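PDB 2CU2: putative mannose-1-phosphate guanylyl transferase, which probably transfers a guanylyl group from GTP to mannose 1-phosphate, making GDP-mannose. Local coordinates for residues D109-D114 with F251-V256; R15-L19 with V256-R260. One frame throughout, in Å; residues are numbered along the deposited sequence.

Interaction 1: D109-D114 with F251-V256; sequences DHYVGD and FPWDDV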
# COMPACT_ATOMS: atom_id res chain seq x y z
N ASP A 109 -15.42 20.36 -7.83
CA ASP A 109 -14.74 19.37 -7.00
C ASP A 109 -15.51 19.06 -5.71
O ASP A 109 -14.94 18.80 -4.66
CB ASP A 109 -13.33 19.89 -6.68
CG ASP A 109 -13.42 21.15 -5.82
OD1 ASP A 109 -14.19 22.04 -6.18
OD2 ASP A 109 -12.66 21.27 -4.86
N HIS A 110 -16.85 19.11 -5.81
CA HIS A 110 -17.69 18.78 -4.66
C HIS A 110 -18.53 17.52 -4.91
O HIS A 110 -18.79 17.13 -6.04
CB HIS A 110 -18.61 19.97 -4.38
CG HIS A 110 -17.81 21.09 -3.77
ND1 HIS A 110 -18.38 22.21 -3.26
CD2 HIS A 110 -16.42 21.19 -3.62
CE1 HIS A 110 -17.35 22.97 -2.83
NE2 HIS A 110 -16.17 22.38 -3.03
N TYR A 111 -18.92 16.85 -3.81
CA TYR A 111 -19.81 15.71 -3.95
C TYR A 111 -21.25 16.09 -3.60
O TYR A 111 -21.52 16.77 -2.62
CB TYR A 111 -19.33 14.60 -3.02
CG TYR A 111 -20.38 13.55 -2.92
CD1 TYR A 111 -20.48 12.58 -3.92
CD2 TYR A 111 -21.30 13.56 -1.87
CE1 TYR A 111 -21.49 11.63 -3.86
CE2 TYR A 111 -22.31 12.62 -1.82
CZ TYR A 111 -22.41 11.66 -2.81
OH TYR A 111 -23.41 10.71 -2.76
N VAL A 112 -22.18 15.64 -4.44
CA VAL A 112 -23.60 15.90 -4.25
C VAL A 112 -24.28 14.54 -4.39
O VAL A 112 -24.05 13.81 -5.35
CB VAL A 112 -24.13 16.87 -5.33
CG1 VAL A 112 -25.65 16.97 -5.25
CG2 VAL A 112 -23.49 18.25 -5.12
N GLY A 113 -25.11 14.18 -3.41
CA GLY A 113 -25.76 12.88 -3.46
C GLY A 113 -27.19 12.84 -3.95
O GLY A 113 -27.84 11.80 -3.84
N ASP A 114 -27.69 13.95 -4.48
CA ASP A 114 -29.07 14.00 -4.98
C ASP A 114 -29.13 15.06 -6.08
O ASP A 114 -29.37 16.24 -5.80
CB ASP A 114 -30.03 14.38 -3.85
CG ASP A 114 -31.49 14.14 -4.22
OD1 ASP A 114 -31.83 14.23 -5.41
OD2 ASP A 114 -32.30 13.88 -3.30
N PHE A 251 -29.73 18.11 -0.06
CA PHE A 251 -29.02 16.93 -0.52
C PHE A 251 -27.69 16.74 0.22
O PHE A 251 -27.12 17.66 0.78
CB PHE A 251 -28.75 17.11 -2.01
CG PHE A 251 -28.19 18.48 -2.27
CD1 PHE A 251 -26.84 18.72 -2.02
CD2 PHE A 251 -29.01 19.49 -2.73
CE1 PHE A 251 -26.32 19.99 -2.23
CE2 PHE A 251 -28.48 20.76 -2.95
CZ PHE A 251 -27.14 21.01 -2.70
N PRO A 252 -27.24 15.47 0.25
CA PRO A 252 -25.93 15.15 0.81
C PRO A 252 -24.83 15.92 0.08
O PRO A 252 -24.82 16.05 -1.14
CB PRO A 252 -25.71 13.65 0.67
CG PRO A 252 -27.11 13.05 0.48
CD PRO A 252 -27.89 14.26 -0.22
N TRP A 253 -23.90 16.48 0.88
CA TRP A 253 -22.88 17.33 0.26
C TRP A 253 -21.57 17.32 1.05
O TRP A 253 -21.52 17.43 2.27
CB TRP A 253 -23.44 18.75 0.19
CG TRP A 253 -22.39 19.69 -0.27
CD1 TRP A 253 -22.10 20.05 -1.61
CD2 TRP A 253 -21.50 20.46 0.56
NE1 TRP A 253 -21.11 20.98 -1.69
CE2 TRP A 253 -20.70 21.26 -0.30
CE3 TRP A 253 -21.31 20.54 1.94
CZ2 TRP A 253 -19.75 22.11 0.23
CZ3 TRP A 253 -20.35 21.40 2.47
CH2 TRP A 253 -19.57 22.18 1.61
N ASP A 254 -20.47 17.15 0.29
CA ASP A 254 -19.14 17.20 0.89
C ASP A 254 -18.14 17.83 -0.09
O ASP A 254 -18.21 17.64 -1.29
CB ASP A 254 -18.71 15.77 1.22
CG ASP A 254 -17.76 15.78 2.41
OD1 ASP A 254 -16.62 16.22 2.23
OD2 ASP A 254 -18.15 15.33 3.48
N ASP A 255 -17.20 18.62 0.46
CA ASP A 255 -16.23 19.25 -0.43
C ASP A 255 -15.15 18.25 -0.89
O ASP A 255 -14.37 18.52 -1.79
CB ASP A 255 -15.63 20.47 0.26
CG ASP A 255 -14.54 20.07 1.25
OD1 ASP A 255 -13.63 20.87 1.46
OD2 ASP A 255 -14.64 18.99 1.83
N VAL A 256 -15.14 17.08 -0.22
CA VAL A 256 -14.14 16.06 -0.53
C VAL A 256 -12.70 16.58 -0.41
O VAL A 256 -11.87 16.40 -1.29
CB VAL A 256 -14.39 15.53 -1.94
CG1 VAL A 256 -13.61 14.24 -2.15
CG2 VAL A 256 -15.87 15.27 -2.16
O HOH W 1 -21.05 22.64 -4.37
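Tyr111 and Asp254 exchange two backbone hydrogen bonds. Tyr111 N gives to Asp254 O at 2.7 Å and Asp254 N gives back to Tyr111 O at 3.1 Å. The first is nearly straight, 174° at the hydrogen. A third backbone bond, Gly113 N to Pro252 O, extends the pairing. The tight part lies on the face of Val112 and Trp253. Val112 CG1 meets the Phe251 ring at CD1, 3.9 Å away, while its other methyl, CG2, nears the edge of the Trp253 indole at CD1. The same face rests on strand 134-139 and helix 115-128. Phe251 CB also presses on Asp114 CB at 3.5 Å. The Asp114 carboxylate turns elsewhere, to Ala117 N, and caps that helix. Here two very short antiparallel strands, 111-112 and 253-254, form a separate two-stranded sheet beside the main sheet of the nucleotidyltransferase domain. The segments are 137 residues apart at their closest ends. On the face of Tyr111 and Asp254, Tyr111 CB touches Val256 CG2 and helix 261-266 packs behind. Asp254 OD1 uses its anti lone pair for Val256 N, 3.0 Å away, which makes an Asx turn; Arg264 forms a salt bridge with the same oxygen. The CG of His110 lies anti to its carbonyl carbon (chi1 -73°), which sets the ring alongside Trp253, pointing the same way. Their planes are 77° apart. One water joins them, 2.9 Å from His110 ND1 and accepting from Trp253 NE1. Asp255 CA lies over a face of the imidazole, 4.1 Å from its centroid. The solvent side is at the other end, where Gly113 and Pro252 are exposed and the proline ring lies along the glycine backbone.

Interaction 2: R15-L19 with V256-R260; sequences RLWPL and VGNWR. With SO4 (sulfate ion), chain B.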
# COMPACT_ATOMS: atom_id res chain seq x y z
N ARG A 15 -3.96 16.84 -0.69
CA ARG A 15 -4.41 16.01 0.41
C ARG A 15 -4.94 14.68 -0.12
O ARG A 15 -5.15 13.75 0.65
CB ARG A 15 -5.47 16.73 1.24
CG ARG A 15 -4.90 17.83 2.14
CD ARG A 15 -6.00 18.71 2.71
NE ARG A 15 -6.71 19.41 1.64
CZ ARG A 15 -7.81 20.14 1.81
NH1 ARG A 15 -8.35 20.29 3.01
NH2 ARG A 15 -8.38 20.72 0.76
N LEU A 16 -5.16 14.60 -1.43
CA LEU A 16 -5.64 13.35 -2.01
C LEU A 16 -4.54 12.55 -2.72
O LEU A 16 -4.82 11.73 -3.59
CB LEU A 16 -6.82 13.60 -2.96
CG LEU A 16 -8.12 14.01 -2.25
CD1 LEU A 16 -9.23 14.21 -3.26
CD2 LEU A 16 -8.51 12.93 -1.23
N TRP A 17 -3.30 12.79 -2.34
CA TRP A 17 -2.17 12.04 -2.89
C TRP A 17 -2.38 10.62 -2.34
O TRP A 17 -2.87 10.46 -1.22
CB TRP A 17 -0.85 12.62 -2.35
CG TRP A 17 0.38 11.91 -2.83
CD1 TRP A 17 1.14 12.23 -3.92
CD2 TRP A 17 0.96 10.72 -2.28
NE1 TRP A 17 2.16 11.32 -4.08
CE2 TRP A 17 2.08 10.38 -3.09
CE3 TRP A 17 0.65 9.91 -1.18
CZ2 TRP A 17 2.88 9.26 -2.83
CZ3 TRP A 17 1.44 8.80 -0.92
CH2 TRP A 17 2.55 8.48 -1.74
N PRO A 18 -2.00 9.57 -3.10
CA PRO A 18 -1.37 9.51 -4.42
C PRO A 18 -2.32 9.58 -5.62
O PRO A 18 -1.86 9.51 -6.76
CB PRO A 18 -0.66 8.17 -4.38
CG PRO A 18 -1.70 7.33 -3.71
CD PRO A 18 -2.16 8.21 -2.55
N LEU A 19 -3.62 9.70 -5.36
CA LEU A 19 -4.57 9.75 -6.46
C LEU A 19 -4.40 11.00 -7.31
O LEU A 19 -4.46 10.94 -8.54
CB LEU A 19 -6.01 9.68 -5.94
CG LEU A 19 -7.09 9.64 -7.03
CD1 LEU A 19 -6.92 8.38 -7.87
CD2 LEU A 19 -8.46 9.68 -6.39
N VAL A 256 -15.14 17.08 -0.22
CA VAL A 256 -14.14 16.06 -0.53
C VAL A 256 -12.70 16.58 -0.41
O VAL A 256 -11.87 16.40 -1.29
CB VAL A 256 -14.39 15.53 -1.94
CG1 VAL A 256 -13.61 14.24 -2.15
CG2 VAL A 256 -15.87 15.27 -2.16
N GLY A 257 -12.43 17.27 0.71
CA GLY A 257 -11.13 17.92 0.88
C GLY A 257 -10.01 16.92 1.17
O GLY A 257 -8.85 17.11 0.82
N ASN A 258 -10.31 15.82 1.86
CA ASN A 258 -9.29 14.82 2.16
C ASN A 258 -9.85 13.39 2.11
O ASN A 258 -11.04 13.17 1.92
CB ASN A 258 -8.73 15.11 3.55
CG ASN A 258 -9.82 14.94 4.57
OD1 ASN A 258 -10.54 13.94 4.60
ND2 ASN A 258 -9.94 15.95 5.45
N TRP A 259 -8.93 12.42 2.25
CA TRP A 259 -9.32 11.02 2.10
C TRP A 259 -10.47 10.62 3.03
O TRP A 259 -11.27 9.75 2.74
CB TRP A 259 -8.10 10.14 2.38
CG TRP A 259 -7.22 10.10 1.19
CD1 TRP A 259 -5.93 10.66 1.07
CD2 TRP A 259 -7.49 9.43 -0.07
NE1 TRP A 259 -5.36 10.40 -0.14
CE2 TRP A 259 -6.35 9.61 -0.90
CE3 TRP A 259 -8.59 8.73 -0.56
CZ2 TRP A 259 -6.33 9.07 -2.17
CZ3 TRP A 259 -8.57 8.19 -1.84
CH2 TRP A 259 -7.43 8.37 -2.65
N ARG A 260 -10.50 11.26 4.22
CA ARG A 260 -11.55 10.93 5.18
C ARG A 260 -12.94 11.26 4.63
O ARG A 260 -13.95 10.73 5.06
CB ARG A 260 -11.29 11.72 6.46
CG ARG A 260 -11.63 10.91 7.71
CD ARG A 260 -12.80 11.51 8.49
NE ARG A 260 -13.63 10.45 9.08
CZ ARG A 260 -13.56 10.28 10.41
NH1 ARG A 260 -12.78 11.05 11.14
NH2 ARG A 260 -14.29 9.32 10.99
S SO4 B . -5.03 20.95 -1.09
O1 SO4 B . -4.00 21.26 -0.07
O2 SO4 B . -4.46 21.13 -2.45
O3 SO4 B . -6.20 21.86 -0.92
O4 SO4 B . -5.48 19.54 -0.94
O HOH W 2 -8.32 18.75 5.60
O HOH W 3 -6.18 13.02 3.01
O HOH W 4 -7.60 18.58 -1.33
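Arg15 extends its side chain past Gly257 to a sulfate ion. Two of its nitrogens share the sulfate oxygen O4. Arg15 NE reaches O4 at 2.9 Å and Arg15 N at 3.1 Å, both bonds fairly straight. O4 lies at the guanidinium edge, in its plane; Arg15 NH2 adds a weak bond to O3. A bend at chi3 (-63°) lays the guanidinium against Gly257 O, which sits over one of its faces. The angle there is too poor for a hydrogen bond to NE. Water bridges Arg15 NH1 to Asn258 ND2, and another links Arg15 O to Trp259 N. Glu14 N and Arg327 also bind the sulfate. Leu16 comes next. Its CD2 methyl sits over the five-membered ring of Trp259, 3.8 Å from the centroid and 10° off the ring normal, a CH-pi contact. Trp17 contributes its backbone. Trp17 O accepts from Trp259 NE1 at 2.7 Å, close to the indole plane, though the donor stands above the carbonyl plane. This bond satisfies the indole N-H in a buried place and fixes the turn of the ring. The Trp17 side chain packs on helix 327-334 and on Ala299 of the second subunit. Pro18, after a cis peptide bond, brings CD near Trp259 CZ2 at 4.3 Å. Leu19 crosses Trp259 at about a right angle, with its CB 3.8 Å from CH2 of the indole. Val307, Ala309 and Leu316 of the C-terminal strands also touch the indole. The sequence Arg-Leu-Trp-Pro-Leu belongs to the glycine-rich signature loop that follows the first strand of nucleotidyltransferases of this family. The sulfate, probably from the crystallisation liquor, only suggests a phosphate-binding site there.

From the N terminus the chain leaves strand 3-8 and enters the loop with 15-19, which waits for its partner until 256-260. It next runs through the Rossmann-like part of the main sheet to 109-114, just after strand 102-107. The return at 251-256, past strand 244-249, closes interaction 1. The chain runs straight on from the shared Val256, and 256-260 closes interaction 2. The loop of interaction 1 thus lies wholly within that of interaction 2. The two centres are 15 Å apart. Interaction 1 joins the segments that follow main-sheet strands 102-107 and 244-249. Interaction 2 ties the signature loop to the lead-in of helix 261-266, beside the C-terminal strands.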